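Local coordinates for protein triacylglycerol lipase (Clostridium botulinum, PDB 5AH1) that hydrolyses ester bonds, as a triacylglycerol lipase of the alpha/beta-hydrolase fold that binds zinc and is also active on synthetic polyesters, at residues A[145-158]-A[201-214]. Sequence-based numbering, arbitrary orientation.
Sequences DYGEAHAKKFKHNR and EEINCGQENISPLF. With ZN (zinc ion), chain B.
At the N-terminus of helix 148-154, which carries the zinc ligand His150, the N-H groups of the first turn are taken up by Glu202 and Gln207 of the 201-214 segment, a case of a helix start satisfied by remote residues. Glu202 bends back (chi2 -57°) to lay its carboxylate across the first turn: OE2 takes the N-H of His150 on its syn lone pair at 2.8 Å. Glu202 OE1 accepts from Ala149 N at 3.0 Å. The first amide of the helix, Glu148 N, donates almost straight (164°) to Gln207 OE1 at 3.0 Å, though from above the carbonyl plane. Gln207 NE2 in turn holds Glu202 OE1 on its anti lone pair, so the two side chains fix each other's rotation. At the N-cap position, Gly147 CA lies 3.5 Å from Phe214 CE2; a CB here would run into Glu202 OE2, and the backbone angles would also press it on the carbonyl oxygen of Tyr146.

Beside this helix start, the fully extended Arg158 grips Asp145 side-on through NE and NH2. Its far end clasps the carbonyl oxygen of Glu208 with both NH1 and NH2, in the guanidinium plane, while Gln207 OE1 sits over one face, 3.2 Å from Arg158 CZ.

Asp130 and Asp302 join His150 and His156 around the zinc. The two helix-start amides bonded to Glu202, with the Gln207 amide, probably stabilise its negative charge, and the bond to His150 N ties the backbone of a first-shell ligand to the 201-214 segment.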
ATOM      1  N   ASP A 145     -11.610 -14.770   7.100  1.00  7.12           N
ATOM      2  CA  ASP A 145     -12.045 -15.914   6.299  1.00  7.18           C
ATOM      3  C   ASP A 145     -11.530 -15.703   4.886  1.00  6.35           C
ATOM      4  O   ASP A 145     -11.992 -14.801   4.198  1.00  7.45           O
ATOM      5  CB  ASP A 145     -13.570 -16.013   6.366  1.00  7.54           C
ATOM      6  CG  ASP A 145     -14.151 -17.178   5.598  1.00  7.65           C
ATOM      7  OD1 ASP A 145     -13.466 -17.823   4.780  1.00  7.88           O
ATOM      8  OD2 ASP A 145     -15.345 -17.472   5.817  1.00  8.66           O
ATOM      9  N   TYR A 146     -10.554 -16.512   4.478  1.00  6.57           N
ATOM     10  CA  TYR A 146      -9.904 -16.347   3.182  1.00  6.57           C
ATOM     11  C   TYR A 146     -10.657 -17.012   2.037  1.00  6.59           C
ATOM     12  O   TYR A 146     -10.250 -16.874   0.890  1.00  7.19           O
ATOM     13  CB  TYR A 146      -8.479 -16.917   3.249  1.00  7.21           C
ATOM     14  CG  TYR A 146      -7.575 -16.203   4.225  1.00  7.32           C
ATOM     15  CD1 TYR A 146      -7.129 -14.922   3.951  1.00  8.19           C
ATOM     16  CD2 TYR A 146      -7.184 -16.789   5.423  1.00  7.68           C
ATOM     17  CE1 TYR A 146      -6.306 -14.258   4.824  1.00  8.22           C
ATOM     18  CE2 TYR A 146      -6.352 -16.128   6.307  1.00  7.36           C
ATOM     19  CZ  TYR A 146      -5.927 -14.859   6.012  1.00  7.65           C
ATOM     20  OH  TYR A 146      -5.094 -14.223   6.909  1.00  7.72           O
ATOM     21  N   GLY A 147     -11.734 -17.725   2.360  1.00  7.47           N
ATOM     22  CA  GLY A 147     -12.511 -18.445   1.375  1.00  7.44           C
ATOM     23  C   GLY A 147     -12.091 -19.902   1.311  1.00  8.15           C
ATOM     24  O   GLY A 147     -10.908 -20.216   1.194  1.00  8.57           O
ATOM     25  N   GLU A 148     -13.055 -20.811   1.381  0.52  7.37           N
ATOM     26  CA  GLU A 148     -12.715 -22.229   1.243  0.52  7.36           C
ATOM     27  C   GLU A 148     -11.956 -22.514  -0.053  0.52  7.87           C
ATOM     28  O   GLU A 148     -10.945 -23.223  -0.053  0.52  8.46           O
ATOM     29  CB  GLU A 148     -13.964 -23.102   1.298  0.52  7.98           C
ATOM     30  CG  GLU A 148     -13.676 -24.593   1.200  0.52  9.03           C
ATOM     31  CD  GLU A 148     -14.929 -25.419   1.363  0.52 11.35           C
ATOM     32  OE1 GLU A 148     -15.343 -25.653   2.515  0.52 12.76           O
ATOM     33  OE2 GLU A 148     -15.512 -25.813   0.332  0.52 13.81           O
ATOM     34  N   ALA A 149     -12.465 -21.993  -1.160  1.00  8.46           N
ATOM     35  CA  ALA A 149     -11.906 -22.332  -2.456  1.00  8.28           C
ATOM     36  C   ALA A 149     -10.475 -21.831  -2.552  1.00  7.93           C
ATOM     37  O   ALA A 149      -9.573 -22.555  -2.957  1.00  9.07           O
ATOM     38  CB  ALA A 149     -12.764 -21.789  -3.572  1.00  9.10           C
ATOM     39  N   HIS A 150     -10.273 -20.580  -2.188  1.00  8.16           N
ATOM     40  CA  HIS A 150      -8.949 -19.985  -2.208  1.00  7.57           C
ATOM     41  C   HIS A 150      -7.995 -20.733  -1.299  1.00  8.19           C
ATOM     42  O   HIS A 150      -6.871 -21.069  -1.696  1.00  8.88           O
ATOM     43  CB  HIS A 150      -9.053 -18.530  -1.755  1.00  7.18           C
ATOM     44  CG  HIS A 150      -7.731 -17.860  -1.590  1.00  6.47           C
ATOM     45  ND1 HIS A 150      -7.165 -17.058  -2.560  1.00  7.37           N
ATOM     46  CD2 HIS A 150      -6.861 -17.862  -0.553  1.00  6.54           C
ATOM     47  CE1 HIS A 150      -6.004 -16.601  -2.124  1.00  6.90           C
ATOM     48  NE2 HIS A 150      -5.787 -17.086  -0.913  1.00  7.62           N
ATOM     49  N   ALA A 151      -8.437 -21.018  -0.080  1.00  8.15           N
ATOM     50  CA  ALA A 151      -7.553 -21.670   0.879  1.00  8.50           C
ATOM     51  C   ALA A 151      -7.173 -23.074   0.398  1.00  8.85           C
ATOM     52  O   ALA A 151      -6.044 -23.534   0.592  1.00  9.72           O
ATOM     53  CB  ALA A 151      -8.212 -21.720   2.245  1.00  9.26           C
ATOM     54  N   LYS A 152      -8.108 -23.758  -0.246  1.00  9.22           N
ATOM     55  CA  LYS A 152      -7.817 -25.070  -0.784  1.00 10.95           C
ATOM     56  C   LYS A 152      -6.828 -24.969  -1.943  1.00 10.67           C
ATOM     57  O   LYS A 152      -5.881 -25.753  -2.030  1.00 12.26           O
ATOM     58  CB  LYS A 152      -9.088 -25.777  -1.246  1.00 13.63           C
ATOM     59  CG  LYS A 152      -8.819 -27.175  -1.780  1.00 18.57           C
ATOM     60  CD  LYS A 152     -10.109 -27.889  -2.126  1.00 22.74           C
ATOM     61  CE  LYS A 152      -9.853 -29.280  -2.704  1.00 26.54           C
ATOM     62  NZ  LYS A 152     -11.137 -29.998  -2.983  1.00 28.98           N
ATOM     63  N   LYS A 153      -7.057 -24.029  -2.850  1.00 10.42           N
ATOM     64  CA  LYS A 153      -6.191 -23.859  -4.001  1.00 10.87           C
ATOM     65  C   LYS A 153      -4.749 -23.549  -3.614  1.00 10.57           C
ATOM     66  O   LYS A 153      -3.809 -24.110  -4.184  1.00 11.79           O
ATOM     67  CB  LYS A 153      -6.743 -22.737  -4.882  1.00 12.33           C
ATOM     68  CG  LYS A 153      -5.894 -22.433  -6.111  1.00 15.20           C
ATOM     69  CD  LYS A 153      -6.535 -21.351  -6.961  1.00 18.28           C
ATOM     70  CE  LYS A 153      -5.697 -21.032  -8.177  1.00 22.33           C
ATOM     71  NZ  LYS A 153      -5.717 -22.181  -9.128  1.00 25.87           N
ATOM     72  N   PHE A 154      -4.581 -22.650  -2.647  1.00  8.91           N
ATOM     73  CA  PHE A 154      -3.254 -22.188  -2.264  1.00  9.60           C
ATOM     74  C   PHE A 154      -2.661 -22.950  -1.074  1.00 10.14           C
ATOM     75  O   PHE A 154      -1.529 -22.700  -0.673  1.00 11.32           O
ATOM     76  CB  PHE A 154      -3.272 -20.672  -2.066  1.00  9.89           C
ATOM     77  CG  PHE A 154      -3.454 -19.926  -3.357  1.00 10.26           C
ATOM     78  CD1 PHE A 154      -2.494 -19.970  -4.344  1.00 10.64           C
ATOM     79  CD2 PHE A 154      -4.604 -19.196  -3.599  1.00 10.67           C
ATOM     80  CE1 PHE A 154      -2.668 -19.292  -5.537  1.00 11.03           C
ATOM     81  CE2 PHE A 154      -4.781 -18.515  -4.797  1.00 11.40           C
ATOM     82  CZ  PHE A 154      -3.809 -18.566  -5.766  1.00 11.72           C
ATOM     83  N   LYS A 155      -3.419 -23.906  -0.542  1.00  9.69           N
ATOM     84  CA  LYS A 155      -2.956 -24.793   0.523  1.00 10.91           C
ATOM     85  C   LYS A 155      -2.575 -24.042   1.786  1.00 10.46           C
ATOM     86  O   LYS A 155      -1.496 -24.205   2.336  1.00 11.27           O
ATOM     87  CB  LYS A 155      -1.795 -25.653   0.029  1.00 14.44           C
ATOM     88  CG  LYS A 155      -2.107 -26.394  -1.268  1.00 18.16           C
ATOM     89  CD  LYS A 155      -0.892 -27.117  -1.817  1.00 22.31           C
ATOM     90  CE  LYS A 155      -1.214 -27.820  -3.138  1.00 26.62           C
ATOM     91  NZ  LYS A 155      -1.695 -26.886  -4.210  1.00 29.54           N
ATOM     92  N   HIS A 156      -3.497 -23.209   2.246  1.00  8.97           N
ATOM     93  CA  HIS A 156      -3.363 -22.546   3.536  1.00  8.76           C
ATOM     94  C   HIS A 156      -4.681 -22.563   4.297  1.00  8.13           C
ATOM     95  O   HIS A 156      -5.685 -23.059   3.808  1.00  9.00           O
ATOM     96  CB  HIS A 156      -2.697 -21.151   3.421  1.00  7.82           C
ATOM     97  CG  HIS A 156      -3.535 -20.028   2.854  1.00  8.13           C
ATOM     98  ND1 HIS A 156      -4.674 -19.533   3.454  1.00  8.10           N
ATOM     99  CD2 HIS A 156      -3.294 -19.212   1.795  1.00  7.16           C
ATOM    100  CE1 HIS A 156      -5.117 -18.495   2.763  1.00  6.86           C
ATOM    101  NE2 HIS A 156      -4.289 -18.265   1.761  1.00  7.38           N
ATOM    102  N   ASN A 157      -4.675 -22.053   5.518  1.00  7.58           N
ATOM    103  CA  ASN A 157      -5.854 -22.126   6.358  1.00  7.98           C
ATOM    104  C   ASN A 157      -6.951 -21.235   5.806  1.00  7.27           C
ATOM    105  O   ASN A 157      -6.679 -20.141   5.302  1.00  7.93           O
ATOM    106  CB  ASN A 157      -5.544 -21.629   7.769  1.00  8.16           C
ATOM    107  CG  ASN A 157      -4.703 -22.583   8.558  1.00  9.99           C
ATOM    108  OD1 ASN A 157      -4.695 -23.779   8.293  1.00 11.85           O
ATOM    109  ND2 ASN A 157      -3.995 -22.058   9.548  1.00 10.69           N
ATOM    110  N   ARG A 158      -8.196 -21.682   5.935  1.00  7.13           N
ATOM    111  CA  ARG A 158      -9.341 -20.835   5.606  1.00  6.94           C
ATOM    112  C   ARG A 158      -9.520 -19.699   6.602  1.00  6.50           C
ATOM    113  O   ARG A 158      -9.857 -18.585   6.204  1.00  7.47           O
ATOM    114  CB  ARG A 158     -10.631 -21.643   5.534  1.00  7.59           C
ATOM    115  CG  ARG A 158     -11.858 -20.793   5.255  1.00  7.60           C
ATOM    116  CD  ARG A 158     -13.156 -21.568   5.059  1.00  7.04           C
ATOM    117  NE  ARG A 158     -14.278 -20.642   5.012  1.00  6.94           N
ATOM    118  CZ  ARG A 158     -15.558 -21.003   5.037  1.00  7.07           C
ATOM    119  NH1 ARG A 158     -15.948 -22.255   5.028  1.00  8.16           N
ATOM    120  NH2 ARG A 158     -16.478 -20.073   5.105  1.00  7.10           N
ATOM    121  N   GLU A 201     -15.600 -18.065  -7.707  1.00 12.21           N
ATOM    122  CA  GLU A 201     -15.002 -19.312  -7.220  1.00 12.60           C
ATOM    123  C   GLU A 201     -15.524 -19.644  -5.833  1.00 10.50           C
ATOM    124  O   GLU A 201     -15.861 -20.794  -5.552  1.00 11.13           O
ATOM    125  CB  GLU A 201     -13.469 -19.237  -7.179  1.00 15.21           C
ATOM    126  CG  GLU A 201     -12.818 -18.991  -8.521  1.00 20.39           C
ATOM    127  CD  GLU A 201     -12.490 -17.513  -8.755  1.00 24.97           C
ATOM    128  OE1 GLU A 201     -13.393 -16.660  -8.592  1.00 26.51           O
ATOM    129  OE2 GLU A 201     -11.322 -17.199  -9.087  1.00 27.33           O
ATOM    130  N   GLU A 202     -15.600 -18.643  -4.956  1.00  9.10           N
ATOM    131  CA  GLU A 202     -16.107 -18.898  -3.620  1.00  8.44           C
ATOM    132  C   GLU A 202     -17.608 -19.197  -3.627  1.00  8.85           C
ATOM    133  O   GLU A 202     -18.076 -20.092  -2.927  1.00 10.17           O
ATOM    134  CB  GLU A 202     -15.799 -17.736  -2.680  1.00  8.31           C
ATOM    135  CG  GLU A 202     -14.333 -17.469  -2.460  1.00  8.32           C
ATOM    136  CD  GLU A 202     -13.551 -18.657  -1.933  1.00  9.04           C
ATOM    137  OE1 GLU A 202     -14.135 -19.561  -1.288  1.00  9.52           O
ATOM    138  OE2 GLU A 202     -12.320 -18.646  -2.152  1.00  9.66           O
ATOM    139  N   ILE A 203     -18.372 -18.419  -4.383  1.00  9.90           N
ATOM    140  CA  ILE A 203     -19.813 -18.608  -4.438  1.00 11.46           C
ATOM    141  C   ILE A 203     -20.159 -20.008  -4.924  1.00 12.17           C
ATOM    142  O   ILE A 203     -21.100 -20.627  -4.420  1.00 14.81           O
ATOM    143  CB  ILE A 203     -20.467 -17.548  -5.362  1.00 13.13           C
ATOM    144  CG1 ILE A 203     -20.407 -16.161  -4.718  1.00 13.65           C
ATOM    145  CG2 ILE A 203     -21.913 -17.916  -5.708  1.00 14.84           C
ATOM    146  CD1 ILE A 203     -20.668 -15.037  -5.707  1.00 14.29           C
ATOM    147  N   ASN A 204     -19.420 -20.501  -5.918  1.00 12.40           N
ATOM    148  CA  ASN A 204     -19.777 -21.757  -6.576  1.00 13.28           C
ATOM    149  C   ASN A 204     -19.221 -23.011  -5.913  1.00 13.47           C
ATOM    150  O   ASN A 204     -19.584 -24.104  -6.306  1.00 14.75           O
ATOM    151  CB  ASN A 204     -19.340 -21.738  -8.046  1.00 16.01           C
ATOM    152  CG  ASN A 204     -20.128 -20.753  -8.876  1.00 19.28           C
ATOM    153  OD1 ASN A 204     -21.264 -20.424  -8.548  1.00 20.42           O
ATOM    154  ND2 ASN A 204     -19.540 -20.300  -9.976  1.00 21.84           N
ATOM    155  N   CYS A 205     -18.354 -22.895  -4.918  0.64 12.70           N
ATOM    156  CA  CYS A 205     -17.738 -24.111  -4.392  0.64 12.93           C
ATOM    157  C   CYS A 205     -18.594 -24.811  -3.339  0.64 14.78           C
ATOM    158  O   CYS A 205     -18.280 -25.932  -2.943  0.64 16.71           O
ATOM    159  CB  CYS A 205     -16.335 -23.839  -3.875  0.64 13.27           C
ATOM    160  SG  CYS A 205     -16.298 -22.999  -2.314  0.64 11.97           S
ATOM    161  N   GLY A 206     -19.680 -24.180  -2.901  1.00 15.12           N
ATOM    162  CA  GLY A 206     -20.608 -24.858  -2.012  1.00 15.11           C
ATOM    163  C   GLY A 206     -20.096 -25.014  -0.586  1.00 14.09           C
ATOM    164  O   GLY A 206     -20.403 -26.001   0.084  1.00 15.86           O
ATOM    165  N   GLN A 207     -19.318 -24.049  -0.112  1.00 11.57           N
ATOM    166  CA  GLN A 207     -18.797 -24.070   1.251  1.00  9.73           C
ATOM    167  C   GLN A 207     -19.869 -23.715   2.267  1.00 10.12           C
ATOM    168  O   GLN A 207     -20.870 -23.061   1.934  1.00 10.92           O
ATOM    169  CB  GLN A 207     -17.630 -23.091   1.389  1.00  8.90           C
ATOM    170  CG  GLN A 207     -18.013 -21.621   1.353  1.00  8.78           C
ATOM    171  CD  GLN A 207     -16.809 -20.776   1.024  1.00  8.09           C
ATOM    172  OE1 GLN A 207     -15.960 -20.506   1.885  1.00  8.88           O
ATOM    173  NE2 GLN A 207     -16.684 -20.382  -0.245  1.00  8.97           N
ATOM    174  N   GLU A 208     -19.641 -24.126   3.514  1.00  9.95           N
ATOM    175  CA  GLU A 208     -20.503 -23.711   4.612  1.00  9.55           C
ATOM    176  C   GLU A 208     -20.136 -22.314   5.058  1.00  8.34           C
ATOM    177  O   GLU A 208     -18.949 -21.949   5.170  1.00  8.05           O
ATOM    178  CB  GLU A 208     -20.402 -24.675   5.805  1.00 10.89           C
ATOM    179  CG  GLU A 208     -20.964 -26.063   5.558  1.00 12.36           C
ATOM    180  CD  GLU A 208     -22.456 -26.062   5.257  1.00 13.71           C
ATOM    181  OE1 GLU A 208     -23.275 -25.825   6.172  1.00 14.66           O
ATOM    182  OE2 GLU A 208     -22.820 -26.285   4.091  1.00 16.22           O
ATOM    183  N   ASN A 209     -21.169 -21.518   5.303  1.00  8.37           N
ATOM    184  CA  ASN A 209     -21.036 -20.184   5.891  1.00  8.02           C
ATOM    185  C   ASN A 209     -20.021 -19.320   5.174  1.00  7.74           C
ATOM    186  O   ASN A 209     -19.088 -18.784   5.772  1.00  7.95           O
ATOM    187  CB  ASN A 209     -20.748 -20.292   7.385  1.00  7.99           C
ATOM    188  CG  ASN A 209     -21.881 -20.963   8.107  1.00  8.32           C
ATOM    189  OD1 ASN A 209     -23.005 -20.420   8.154  1.00  9.20           O
ATOM    190  ND2 ASN A 209     -21.632 -22.134   8.655  1.00  8.94           N
ATOM    191  N   ILE A 210     -20.228 -19.171   3.870  1.00  8.12           N
ATOM    192  CA  ILE A 210     -19.377 -18.310   3.061  1.00  7.96           C
ATOM    193  C   ILE A 210     -19.262 -16.928   3.719  1.00  7.97           C
ATOM    194  O   ILE A 210     -20.215 -16.389   4.291  1.00  8.39           O
ATOM    195  CB  ILE A 210     -19.928 -18.192   1.614  1.00  8.24           C
ATOM    196  CG1 ILE A 210     -18.933 -17.487   0.691  1.00  8.34           C
ATOM    197  CG2 ILE A 210     -21.309 -17.510   1.602  1.00  9.14           C
ATOM    198  CD1 ILE A 210     -19.351 -17.511  -0.768  1.00  9.01           C
ATOM    199  N   SER A 211     -18.081 -16.335   3.655  1.00  7.79           N
ATOM    200  CA  SER A 211     -17.938 -14.957   4.121  1.00  8.22           C
ATOM    201  C   SER A 211     -18.835 -14.041   3.302  1.00  8.09           C
ATOM    202  O   SER A 211     -18.848 -14.131   2.075  1.00  8.09           O
ATOM    203  CB  SER A 211     -16.500 -14.475   3.962  1.00  8.38           C
ATOM    204  OG  SER A 211     -16.419 -13.112   4.353  1.00  8.74           O
ATOM    205  N   PRO A 212     -19.545 -13.106   3.959  1.00  8.73           N
ATOM    206  CA  PRO A 212     -20.339 -12.141   3.188  1.00  8.89           C
ATOM    207  C   PRO A 212     -19.496 -11.388   2.160  1.00  9.19           C
ATOM    208  O   PRO A 212     -20.031 -10.954   1.130  1.00  9.27           O
ATOM    209  CB  PRO A 212     -20.864 -11.190   4.262  1.00  9.63           C
ATOM    210  CG  PRO A 212     -20.990 -12.073   5.498  1.00 10.50           C
ATOM    211  CD  PRO A 212     -19.796 -13.003   5.411  1.00  9.32           C
ATOM    212  N   LEU A 213     -18.202 -11.216   2.433  1.00  8.15           N
ATOM    213  CA  LEU A 213     -17.312 -10.531   1.500  1.00  8.25           C
ATOM    214  C   LEU A 213     -17.439 -11.085   0.085  1.00  8.78           C
ATOM    215  O   LEU A 213     -17.373 -10.352  -0.899  1.00  9.48           O
ATOM    216  CB  LEU A 213     -15.855 -10.613   1.975  1.00  8.34           C
ATOM    217  CG  LEU A 213     -14.813  -9.978   1.040  1.00  8.18           C
ATOM    218  CD1 LEU A 213     -15.131  -8.493   0.794  1.00  8.95           C
ATOM    219  CD2 LEU A 213     -13.412 -10.151   1.597  1.00  8.95           C
ATOM    220  N   PHE A 214     -17.579 -12.396  -0.032  1.00  8.57           N
ATOM    221  CA  PHE A 214     -17.513 -13.032  -1.337  1.00  8.28           C
ATOM    222  C   PHE A 214     -18.848 -13.068  -2.082  1.00  8.75           C
ATOM    223  O   PHE A 214     -18.894 -13.539  -3.219  1.00  9.92           O
ATOM    224  CB  PHE A 214     -16.944 -14.453  -1.208  1.00  8.64           C
ATOM    225  CG  PHE A 214     -15.604 -14.502  -0.523  1.00  8.78           C
ATOM    226  CD1 PHE A 214     -14.555 -13.708  -0.963  1.00  9.24           C
ATOM    227  CD2 PHE A 214     -15.388 -15.331   0.570  1.00  8.72           C
ATOM    228  CE1 PHE A 214     -13.336 -13.725  -0.328  1.00  9.58           C
ATOM    229  CE2 PHE A 214     -14.165 -15.347   1.205  1.00  8.65           C
ATOM    230  CZ  PHE A 214     -13.145 -14.542   0.763  1.00  9.15           C
TER
HETATM  231 ZN    ZN B1455      -4.214 -16.710   0.400  1.00  8.88          ZN
HETATM  232  O   HOH W   1     -13.646 -12.603   4.085  1.00  8.23           O
HETATM  233  O   HOH W   2     -15.759 -17.847   2.781  1.00  8.58           O
HETATM  234  O   HOH W   3     -17.316 -25.654   4.157  1.00 17.70           O
HETATM  235  O   HOH W   4     -17.525 -27.150  -0.074  1.00 39.26           O